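PDB 6KVR: fatty acid amide hydrolase from Candida albicans, which probably hydrolyses monocarboxylic acid amides to the carboxylate and ammonium, as a member of the amidase signature family. Local coordinates for residues T168-Y172 with G282-G286; K275-K280 with D323-M329; I303-E307 with L556-K560; Y483-W487 with L543-G547. All blocks are in the same frame, centred on the assembly; numbering follows the deposited sequence.

Contact 1: T168-Y172 with G282-G286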
# COMPACT_ATOMS: atom_id res chain seq x y z
N THR A 168 21.44 -11.97 14.28
CA THR A 168 20.83 -10.83 13.63
C THR A 168 20.28 -9.93 14.73
O THR A 168 19.25 -10.24 15.34
CB THR A 168 19.73 -11.26 12.66
OG1 THR A 168 20.29 -12.18 11.73
CG2 THR A 168 19.16 -10.05 11.90
N HIS A 169 20.97 -8.83 14.99
CA HIS A 169 20.64 -8.01 16.14
C HIS A 169 20.16 -6.62 15.79
O HIS A 169 19.59 -5.95 16.66
CB HIS A 169 21.87 -7.91 17.07
CG HIS A 169 23.11 -7.44 16.39
ND1 HIS A 169 23.22 -6.18 15.83
CD2 HIS A 169 24.30 -8.05 16.16
CE1 HIS A 169 24.42 -6.04 15.29
NE2 HIS A 169 25.10 -7.16 15.49
N GLY A 170 20.35 -6.16 14.55
CA GLY A 170 19.83 -4.86 14.14
C GLY A 170 20.36 -3.70 14.95
O GLY A 170 19.67 -2.67 15.08
N GLY A 171 21.57 -3.83 15.52
CA GLY A 171 22.15 -2.82 16.38
C GLY A 171 21.72 -2.87 17.84
O GLY A 171 22.20 -2.05 18.63
N TYR A 172 20.83 -3.79 18.23
CA TYR A 172 20.34 -3.89 19.60
C TYR A 172 21.11 -4.98 20.32
O TYR A 172 21.12 -6.13 19.87
CB TYR A 172 18.84 -4.18 19.64
CG TYR A 172 17.96 -3.13 19.00
CD1 TYR A 172 17.64 -1.95 19.67
CD2 TYR A 172 17.45 -3.32 17.72
CE1 TYR A 172 16.83 -0.99 19.08
CE2 TYR A 172 16.65 -2.36 17.12
CZ TYR A 172 16.35 -1.20 17.81
OH TYR A 172 15.54 -0.25 17.23
N GLY A 282 13.73 -9.35 9.32
CA GLY A 282 14.85 -8.62 9.86
C GLY A 282 14.50 -8.11 11.25
O GLY A 282 13.42 -8.39 11.78
N VAL A 283 15.44 -7.37 11.83
CA VAL A 283 15.29 -6.82 13.18
C VAL A 283 15.24 -5.30 13.08
O VAL A 283 16.11 -4.68 12.45
CB VAL A 283 16.44 -7.27 14.11
CG1 VAL A 283 16.40 -6.49 15.41
CG2 VAL A 283 16.32 -8.74 14.40
N SER A 284 14.23 -4.71 13.71
CA SER A 284 14.06 -3.26 13.80
C SER A 284 12.94 -3.02 14.78
O SER A 284 12.28 -3.96 15.24
CB SER A 284 13.74 -2.63 12.44
OG SER A 284 12.33 -2.56 12.22
N SER A 285 12.71 -1.75 15.11
CA SER A 285 11.59 -1.41 15.97
C SER A 285 10.30 -1.10 15.19
O SER A 285 9.33 -0.60 15.78
CB SER A 285 11.97 -0.23 16.87
OG SER A 285 11.90 0.98 16.13
N GLY A 286 10.25 -1.41 13.90
CA GLY A 286 9.17 -0.98 13.04
C GLY A 286 8.02 -1.95 12.80
O GLY A 286 7.21 -1.70 11.90
O HOH W 1 14.42 0.43 14.34
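Both methyl groups of Val283 rest against backbone carbonyl oxygens of the facing loop, and no direct hydrogen bond joins the two segments. Val283 CG2 lies 3.4 Å from Thr168 O, and Val283 CG1 lies 3.5 Å from His169 O. With CG1 anti to the backbone N (chi1 169°), the two branches straddle successive peptides of the other loop. Thr168 adds its methyl, with CG2 4.0 Å from Val283 CG2. The Tyr172 ring comes in edge-on, and its CD2 is 4.1 Å from Val283 CG1. The loop 168-172 holds a type I' beta turn from His169 to Tyr172, with glycines at both central positions. Gly170 CA comes close to Val283 CG1, and the residue has no side chain to come between them. Within the turn, Gly171 N donates to His169 ND1 in the plane of the imidazole. In this amidase fold the turn lies near the predicted charge-relay lysine, Lys158, while Ser284 lies beside Leu207, a predicted substrate-binding residue. At the far end a water bridges the loops. It donates to Tyr172 OH at 3.2 Å and accepts from Ser285 N at 2.9 Å. Tyr172 OH also bonds to Gln404, on the helix 402-409 that packs on Tyr172 and Ser285.

Contact 2: K275-K280 with D323-M329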
# COMPACT_ATOMS: atom_id res chain seq x y z
N LYS A 275 6.87 -1.05 -1.30
CA LYS A 275 6.18 -2.29 -1.63
C LYS A 275 6.60 -2.88 -2.97
O LYS A 275 5.90 -3.71 -3.52
CB LYS A 275 4.66 -2.10 -1.58
CG LYS A 275 4.17 -1.52 -0.25
CD LYS A 275 3.12 -0.43 -0.45
CE LYS A 275 1.68 -0.95 -0.19
NZ LYS A 275 0.58 -0.13 -0.82
N ARG A 276 7.77 -2.52 -3.49
CA ARG A 276 8.33 -3.23 -4.62
C ARG A 276 9.38 -4.25 -4.17
O ARG A 276 9.38 -5.39 -4.65
CB ARG A 276 8.94 -2.23 -5.62
CG ARG A 276 7.96 -1.19 -6.12
CD ARG A 276 8.45 -0.50 -7.41
NE ARG A 276 8.22 -1.30 -8.61
CZ ARG A 276 8.30 -0.84 -9.85
NH1 ARG A 276 8.55 0.43 -10.11
NH2 ARG A 276 8.14 -1.69 -10.87
N ILE A 277 10.25 -3.86 -3.24
CA ILE A 277 11.29 -4.72 -2.68
C ILE A 277 10.85 -5.10 -1.27
O ILE A 277 10.39 -4.24 -0.51
CB ILE A 277 12.66 -4.00 -2.70
CG1 ILE A 277 13.21 -3.97 -4.13
CG2 ILE A 277 13.67 -4.72 -1.88
CD1 ILE A 277 12.57 -2.99 -5.04
N SER A 278 10.97 -6.38 -0.93
CA SER A 278 10.53 -6.84 0.39
C SER A 278 11.45 -6.37 1.52
O SER A 278 12.68 -6.39 1.40
CB SER A 278 10.46 -8.36 0.43
OG SER A 278 10.03 -8.80 1.71
N VAL A 279 10.84 -5.97 2.64
CA VAL A 279 11.56 -5.75 3.90
C VAL A 279 11.25 -6.84 4.92
O VAL A 279 11.68 -6.74 6.07
CB VAL A 279 11.28 -4.36 4.50
CG1 VAL A 279 11.73 -3.25 3.56
CG2 VAL A 279 9.80 -4.21 4.85
N LYS A 280 10.54 -7.89 4.52
CA LYS A 280 10.19 -8.96 5.44
C LYS A 280 11.43 -9.74 5.91
O LYS A 280 12.26 -10.15 5.10
CB LYS A 280 9.18 -9.91 4.78
CG LYS A 280 8.78 -11.08 5.65
CD LYS A 280 7.81 -12.02 4.94
CE LYS A 280 7.61 -13.30 5.73
NZ LYS A 280 6.57 -14.11 5.05
N ASP A 323 6.23 -12.88 -0.14
CA ASP A 323 5.90 -11.74 0.72
C ASP A 323 4.65 -11.10 0.15
O ASP A 323 4.68 -10.49 -0.93
CB ASP A 323 7.06 -10.74 0.77
CG ASP A 323 6.70 -9.43 1.47
OD1 ASP A 323 5.62 -9.33 2.12
OD2 ASP A 323 7.53 -8.49 1.39
N SER A 324 3.54 -11.26 0.88
CA SER A 324 2.24 -10.82 0.38
C SER A 324 2.16 -9.31 0.23
O SER A 324 1.38 -8.81 -0.59
CB SER A 324 1.15 -11.32 1.33
OG SER A 324 -0.12 -11.02 0.79
N THR A 325 2.96 -8.56 1.01
CA THR A 325 3.00 -7.10 0.90
C THR A 325 3.62 -6.64 -0.43
O THR A 325 3.31 -5.54 -0.91
CB THR A 325 3.82 -6.52 2.06
OG1 THR A 325 3.25 -6.94 3.30
CG2 THR A 325 3.85 -5.00 2.01
N SER A 326 4.49 -7.45 -1.02
CA SER A 326 5.18 -7.01 -2.22
C SER A 326 4.25 -7.02 -3.43
O SER A 326 3.52 -7.98 -3.66
CB SER A 326 6.40 -7.90 -2.48
OG SER A 326 7.41 -7.62 -1.53
N LEU A 327 4.30 -5.95 -4.21
CA LEU A 327 3.40 -5.76 -5.34
C LEU A 327 3.89 -6.53 -6.56
O LEU A 327 5.09 -6.52 -6.87
CB LEU A 327 3.28 -4.28 -5.70
CG LEU A 327 2.69 -3.29 -4.69
CD1 LEU A 327 2.67 -1.88 -5.29
CD2 LEU A 327 1.29 -3.72 -4.25
N PRO A 328 3.00 -7.22 -7.28
CA PRO A 328 3.38 -7.82 -8.57
C PRO A 328 3.25 -6.81 -9.71
O PRO A 328 2.41 -6.94 -10.60
CB PRO A 328 2.40 -8.99 -8.70
CG PRO A 328 1.20 -8.55 -7.96
CD PRO A 328 1.67 -7.67 -6.83
N MSE A 329 4.05 -5.76 -9.65
CA MSE A 329 4.07 -4.79 -10.73
C MSE A 329 5.43 -4.90 -11.41
O MSE A 329 6.49 -4.68 -10.80
CB MSE A 329 3.73 -3.40 -10.20
CG MSE A 329 4.79 -2.52 -9.60
SE MSE A 329 4.33 -0.67 -10.07
CE MSE A 329 2.46 -0.61 -9.40
O HOH W 2 7.49 -3.96 -8.33
O HOH W 3 7.78 -6.17 -6.67
O HOH W 4 7.77 -5.11 -0.28
O HOH W 5 7.91 -6.16 2.83
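Arg276 and Met329, a selenomethionine, cross at about a right angle. Met329 SE sits over the centre of one guanidinium face, 3.9 Å above the plane. The arginine CB points away from the other loop, but a bend at chi3 (80°) brings the guanidinium back over it. Arg276 NH2 makes a weak bond of 3.4 Å to Met329 O. In the guanidinium plane, a water accepts a hydrogen bond from NE and donates to the same carbonyl. Asp552 and Glu553 form salt bridges with Arg276, which should hold the group in place. Lys275 also crosses Thr325 nearly perpendicularly, with its CG 4.2 Å from Thr325 CG2. Midway, the two loops are joined by a backbone bond from Leu327 N to Lys275 O (2.8 Å). Residues 323-326 form a type I beta turn, opened by an Asx turn in which Asp323 OD1 accepts from Thr325 N. Ser278 OG donates to Asp323 OD2 from above the carboxylate plane; the 2.5 Å spacing is short and its exact value doubtful. The same hydroxyl accepts from Lys280 N at 3.0 Å, making an ST turn. A water links Val279 N to Asp323 OD2. Lys280 NZ pairs with Asp449 of the second subunit, and Met329 packs on Met329 of that subunit.

Contact 3: I303-E307 with L556-K560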
# COMPACT_ATOMS: atom_id res chain seq x y z
N ILE A 303 24.86 3.26 -12.28
CA ILE A 303 23.41 3.20 -12.38
C ILE A 303 22.95 1.92 -13.07
O ILE A 303 21.91 1.36 -12.71
CB ILE A 303 22.88 4.46 -13.08
CG1 ILE A 303 23.51 5.69 -12.43
CG2 ILE A 303 21.35 4.51 -13.06
CD1 ILE A 303 22.87 6.09 -11.12
N ASP A 304 23.72 1.42 -14.05
CA ASP A 304 23.43 0.11 -14.65
C ASP A 304 23.24 -0.95 -13.58
O ASP A 304 22.35 -1.81 -13.68
CB ASP A 304 24.57 -0.35 -15.56
CG ASP A 304 24.93 0.64 -16.64
OD1 ASP A 304 24.10 1.52 -16.97
OD2 ASP A 304 26.07 0.54 -17.16
N ASP A 305 24.09 -0.93 -12.56
CA ASP A 305 24.05 -1.94 -11.52
C ASP A 305 22.77 -1.82 -10.69
O ASP A 305 22.07 -2.82 -10.47
CB ASP A 305 25.31 -1.82 -10.67
CG ASP A 305 26.52 -2.41 -11.39
OD1 ASP A 305 27.59 -2.56 -10.77
OD2 ASP A 305 26.37 -2.78 -12.59
N LEU A 306 22.41 -0.60 -10.27
CA LEU A 306 21.09 -0.38 -9.67
C LEU A 306 19.99 -0.95 -10.55
O LEU A 306 19.08 -1.63 -10.07
CB LEU A 306 20.85 1.11 -9.43
CG LEU A 306 21.89 1.90 -8.62
CD1 LEU A 306 21.32 3.25 -8.25
CD2 LEU A 306 22.28 1.13 -7.37
N GLU A 307 20.07 -0.70 -11.86
CA GLU A 307 19.02 -1.17 -12.77
C GLU A 307 19.02 -2.70 -12.86
O GLU A 307 17.95 -3.33 -12.84
CB GLU A 307 19.20 -0.53 -14.15
CG GLU A 307 17.94 -0.37 -14.97
CD GLU A 307 17.62 -1.61 -15.80
OE1 GLU A 307 18.58 -2.25 -16.30
OE2 GLU A 307 16.41 -1.92 -16.00
N LEU A 556 15.77 5.80 -12.80
CA LEU A 556 17.08 5.22 -13.11
C LEU A 556 17.49 5.53 -14.54
O LEU A 556 18.67 5.77 -14.81
CB LEU A 556 17.07 3.72 -12.87
CG LEU A 556 16.96 3.33 -11.38
CD1 LEU A 556 17.25 1.84 -11.12
CD2 LEU A 556 17.87 4.21 -10.56
N ALA A 557 16.53 5.50 -15.47
CA ALA A 557 16.86 5.77 -16.87
C ALA A 557 17.39 7.19 -17.03
O ALA A 557 18.41 7.41 -17.70
CB ALA A 557 15.63 5.55 -17.75
N ALA A 558 16.71 8.16 -16.41
CA ALA A 558 17.18 9.54 -16.46
C ALA A 558 18.45 9.71 -15.63
O ALA A 558 19.34 10.48 -16.01
CB ALA A 558 16.10 10.48 -15.97
N GLY A 559 18.54 9.03 -14.49
CA GLY A 559 19.79 9.04 -13.75
C GLY A 559 20.96 8.61 -14.61
O GLY A 559 22.05 9.18 -14.53
N LYS A 560 20.73 7.63 -15.48
CA LYS A 560 21.79 7.15 -16.36
C LYS A 560 22.20 8.22 -17.37
O LYS A 560 23.40 8.43 -17.61
CB LYS A 560 21.33 5.88 -17.06
CG LYS A 560 22.42 5.09 -17.76
CD LYS A 560 21.79 4.08 -18.71
CE LYS A 560 20.60 3.35 -18.07
NZ LYS A 560 20.99 2.19 -17.19
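Apolar packing makes up the inner part of the contact, where Ile303 and Leu306 meet Leu556. The CG2 branch of Ile303 does the touching. Ile303 CG2 lies 3.4 Å from Leu556 O and also meets Leu556 CD2. CG2 is anti to the backbone N, and CG1 is anti to the carbonyl carbon (chi1 -49°). This turns CG2 to the partner helix, where it also approaches Lys560 N and CB. Gly559 presents backbone alone beside Ile303. From the other helix, Leu556 CD1 reaches the start of the next turn. Leu556 CD1 lies 4.0 Å from Leu306 CB and also touches Glu307 CA.

The charged part lies on the more exposed side. Lys560 NZ donates to Asp304 OD1 in a salt bridge of 3.2 Å. The ammonium comes from the anti side of the carboxylate, 16° out of its plane. Bends at chi3 and chi4 curl the lysine chain around so that it crosses the aspartate at about a right angle. Glu307 OE1 stays 5.1 Å from Lys560 NZ, so the two charges are near but not in contact. Glu307 OE2 bonds to Trp331, and OE1 makes a long, weak ion pair with Lys311.

The short helical segments run nearly antiparallel, at 166°, with axes 9.7 Å apart. Leu495 of strand 494-499 packs on Ile303, Leu306 and Leu556, while His268 and Leu270 of strand 268-271 add to the floor. The arrangement is an antiparallel helix pair lying on the central mixed sheet of the amidase fold, away from the annotated sites.

Contact 4: Y483-W487 with L543-G547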
# COMPACT_ATOMS: atom_id res chain seq x y z
N TYR A 483 16.13 16.95 4.16
CA TYR A 483 16.34 16.81 2.72
C TYR A 483 16.05 15.39 2.23
O TYR A 483 15.66 15.22 1.07
CB TYR A 483 17.77 17.26 2.36
CG TYR A 483 17.85 18.77 2.24
CD1 TYR A 483 17.41 19.41 1.08
CD2 TYR A 483 18.27 19.55 3.31
CE1 TYR A 483 17.45 20.80 0.99
CE2 TYR A 483 18.31 20.93 3.22
CZ TYR A 483 17.91 21.55 2.06
OH TYR A 483 17.95 22.92 1.99
N THR A 484 16.20 14.38 3.09
CA THR A 484 15.83 13.01 2.71
C THR A 484 14.46 12.61 3.23
O THR A 484 13.71 11.92 2.52
CB THR A 484 16.84 11.98 3.21
OG1 THR A 484 17.17 12.27 4.58
CG2 THR A 484 18.11 11.94 2.34
N SER A 485 14.10 13.04 4.44
CA SER A 485 12.86 12.56 5.03
C SER A 485 11.64 13.04 4.27
O SER A 485 10.58 12.40 4.36
CB SER A 485 12.78 12.96 6.51
OG SER A 485 12.63 14.36 6.66
N LEU A 486 11.75 14.14 3.52
CA LEU A 486 10.63 14.60 2.70
C LEU A 486 10.17 13.52 1.73
O LEU A 486 8.96 13.29 1.58
CB LEU A 486 11.04 15.85 1.92
CG LEU A 486 10.03 16.36 0.89
CD1 LEU A 486 8.73 16.81 1.58
CD2 LEU A 486 10.62 17.47 -0.03
N TRP A 487 11.10 12.85 1.06
CA TRP A 487 10.71 11.82 0.11
C TRP A 487 10.28 10.51 0.78
O TRP A 487 9.70 9.65 0.10
CB TRP A 487 11.86 11.59 -0.89
CG TRP A 487 12.33 12.92 -1.40
CD1 TRP A 487 13.52 13.52 -1.13
CD2 TRP A 487 11.58 13.86 -2.21
NE1 TRP A 487 13.57 14.76 -1.74
CE2 TRP A 487 12.39 14.99 -2.40
CE3 TRP A 487 10.30 13.83 -2.79
CZ2 TRP A 487 11.97 16.10 -3.15
CZ3 TRP A 487 9.89 14.94 -3.54
CH2 TRP A 487 10.72 16.05 -3.71
N LEU A 543 23.66 14.15 -5.04
CA LEU A 543 22.38 14.85 -5.08
C LEU A 543 21.25 13.84 -5.31
O LEU A 543 21.49 12.70 -5.71
CB LEU A 543 22.38 15.91 -6.19
CG LEU A 543 23.37 17.09 -6.14
CD1 LEU A 543 23.27 17.90 -7.43
CD2 LEU A 543 23.12 17.99 -4.92
N GLN A 544 20.01 14.29 -5.11
CA GLN A 544 18.84 13.43 -5.22
C GLN A 544 18.02 13.77 -6.46
O GLN A 544 17.76 14.94 -6.75
CB GLN A 544 17.94 13.55 -3.99
CG GLN A 544 18.58 13.02 -2.75
CD GLN A 544 17.60 13.00 -1.61
OE1 GLN A 544 17.19 11.93 -1.16
NE2 GLN A 544 17.16 14.18 -1.17
N LEU A 545 17.58 12.73 -7.15
CA LEU A 545 16.62 12.81 -8.25
C LEU A 545 15.38 12.00 -7.89
O LEU A 545 15.43 10.77 -7.79
CB LEU A 545 17.26 12.31 -9.55
CG LEU A 545 16.57 12.66 -10.87
CD1 LEU A 545 16.85 14.09 -11.31
CD2 LEU A 545 17.04 11.67 -11.91
N SER A 546 14.25 12.69 -7.69
CA SER A 546 12.99 12.06 -7.30
C SER A 546 11.99 12.07 -8.46
O SER A 546 11.82 13.09 -9.13
CB SER A 546 12.37 12.78 -6.11
OG SER A 546 13.33 12.94 -5.08
N GLY A 547 11.30 10.94 -8.66
CA GLY A 547 10.24 10.83 -9.63
C GLY A 547 8.89 10.60 -8.99
O GLY A 547 8.76 10.47 -7.78
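Trp487 and Ser546 form the tight part of the contact. The serine lies over one face of the indole: Ser546 OG is 3.4 Å above the Trp487 ring plane, over its centre. Ser546 CB stands 4.0 Å from the centroid of the Trp487 six-membered ring, almost straight above it, in a CH-pi contact. Leu486 CD2 covers the opposite face nearer the rim, so the indole is held between the two. The serine hydroxyl is also bonded to Thr494.

The Gln544 end is held by directed polar bonds rather than by stacking; it too is buried, so the contact has no solvent side. Its extended chain reaches Tyr483, where Gln544 NE2 donates to Tyr483 O at 2.9 Å. NE2 sits above the Tyr483 carbonyl plane, 50° out of it, whereas Tyr483 O lies close to the plane of the Gln544 amide. Gln544 NE2 also stands at the indole edge, 3.7 Å from Trp487 NE1. The ring and amide planes are 75° apart. Gln544 OE1 lies 3.6 Å from Thr484 CG2 and accepts from Arg259. A second bond from NE2 goes to Pro466 O, which helps fix the amide's rotation.

Thr484 OG1 bonds to Gly255 O, in the predicted substrate-binding run that leads to Ser257, the predicted acyl-ester serine. Helix 482-490 lies over strand 540-546, with the short axes 15° apart. That strand runs between antiparallel neighbours 494-499 and 462-466, while helix 385-397 packs on Ser485 and Leu486.

Contacts 1 and 2 join loops and share the long connection between strands 268-271 and 295-300; contacts 3 and 4 pack helices in the body of the fold. Contacts 1, 2 and 4 are largely buried, and contact 3 only partly. Contact 2 alone reaches the second subunit. Its chemistry is polar and water-rich, while contact 1 sets valine methyls against backbone carbonyls, with one water bridge. Contact 3 sets an apolar inner face against one outer salt bridge, and contact 4 uses an amide and an indole face. Contacts 3 and 4 touch where Gly559 N meets Leu545 CD2 at 4.0 Å. Contacts 1 and 4 lie nearest the predicted sites; contact 3 is remote.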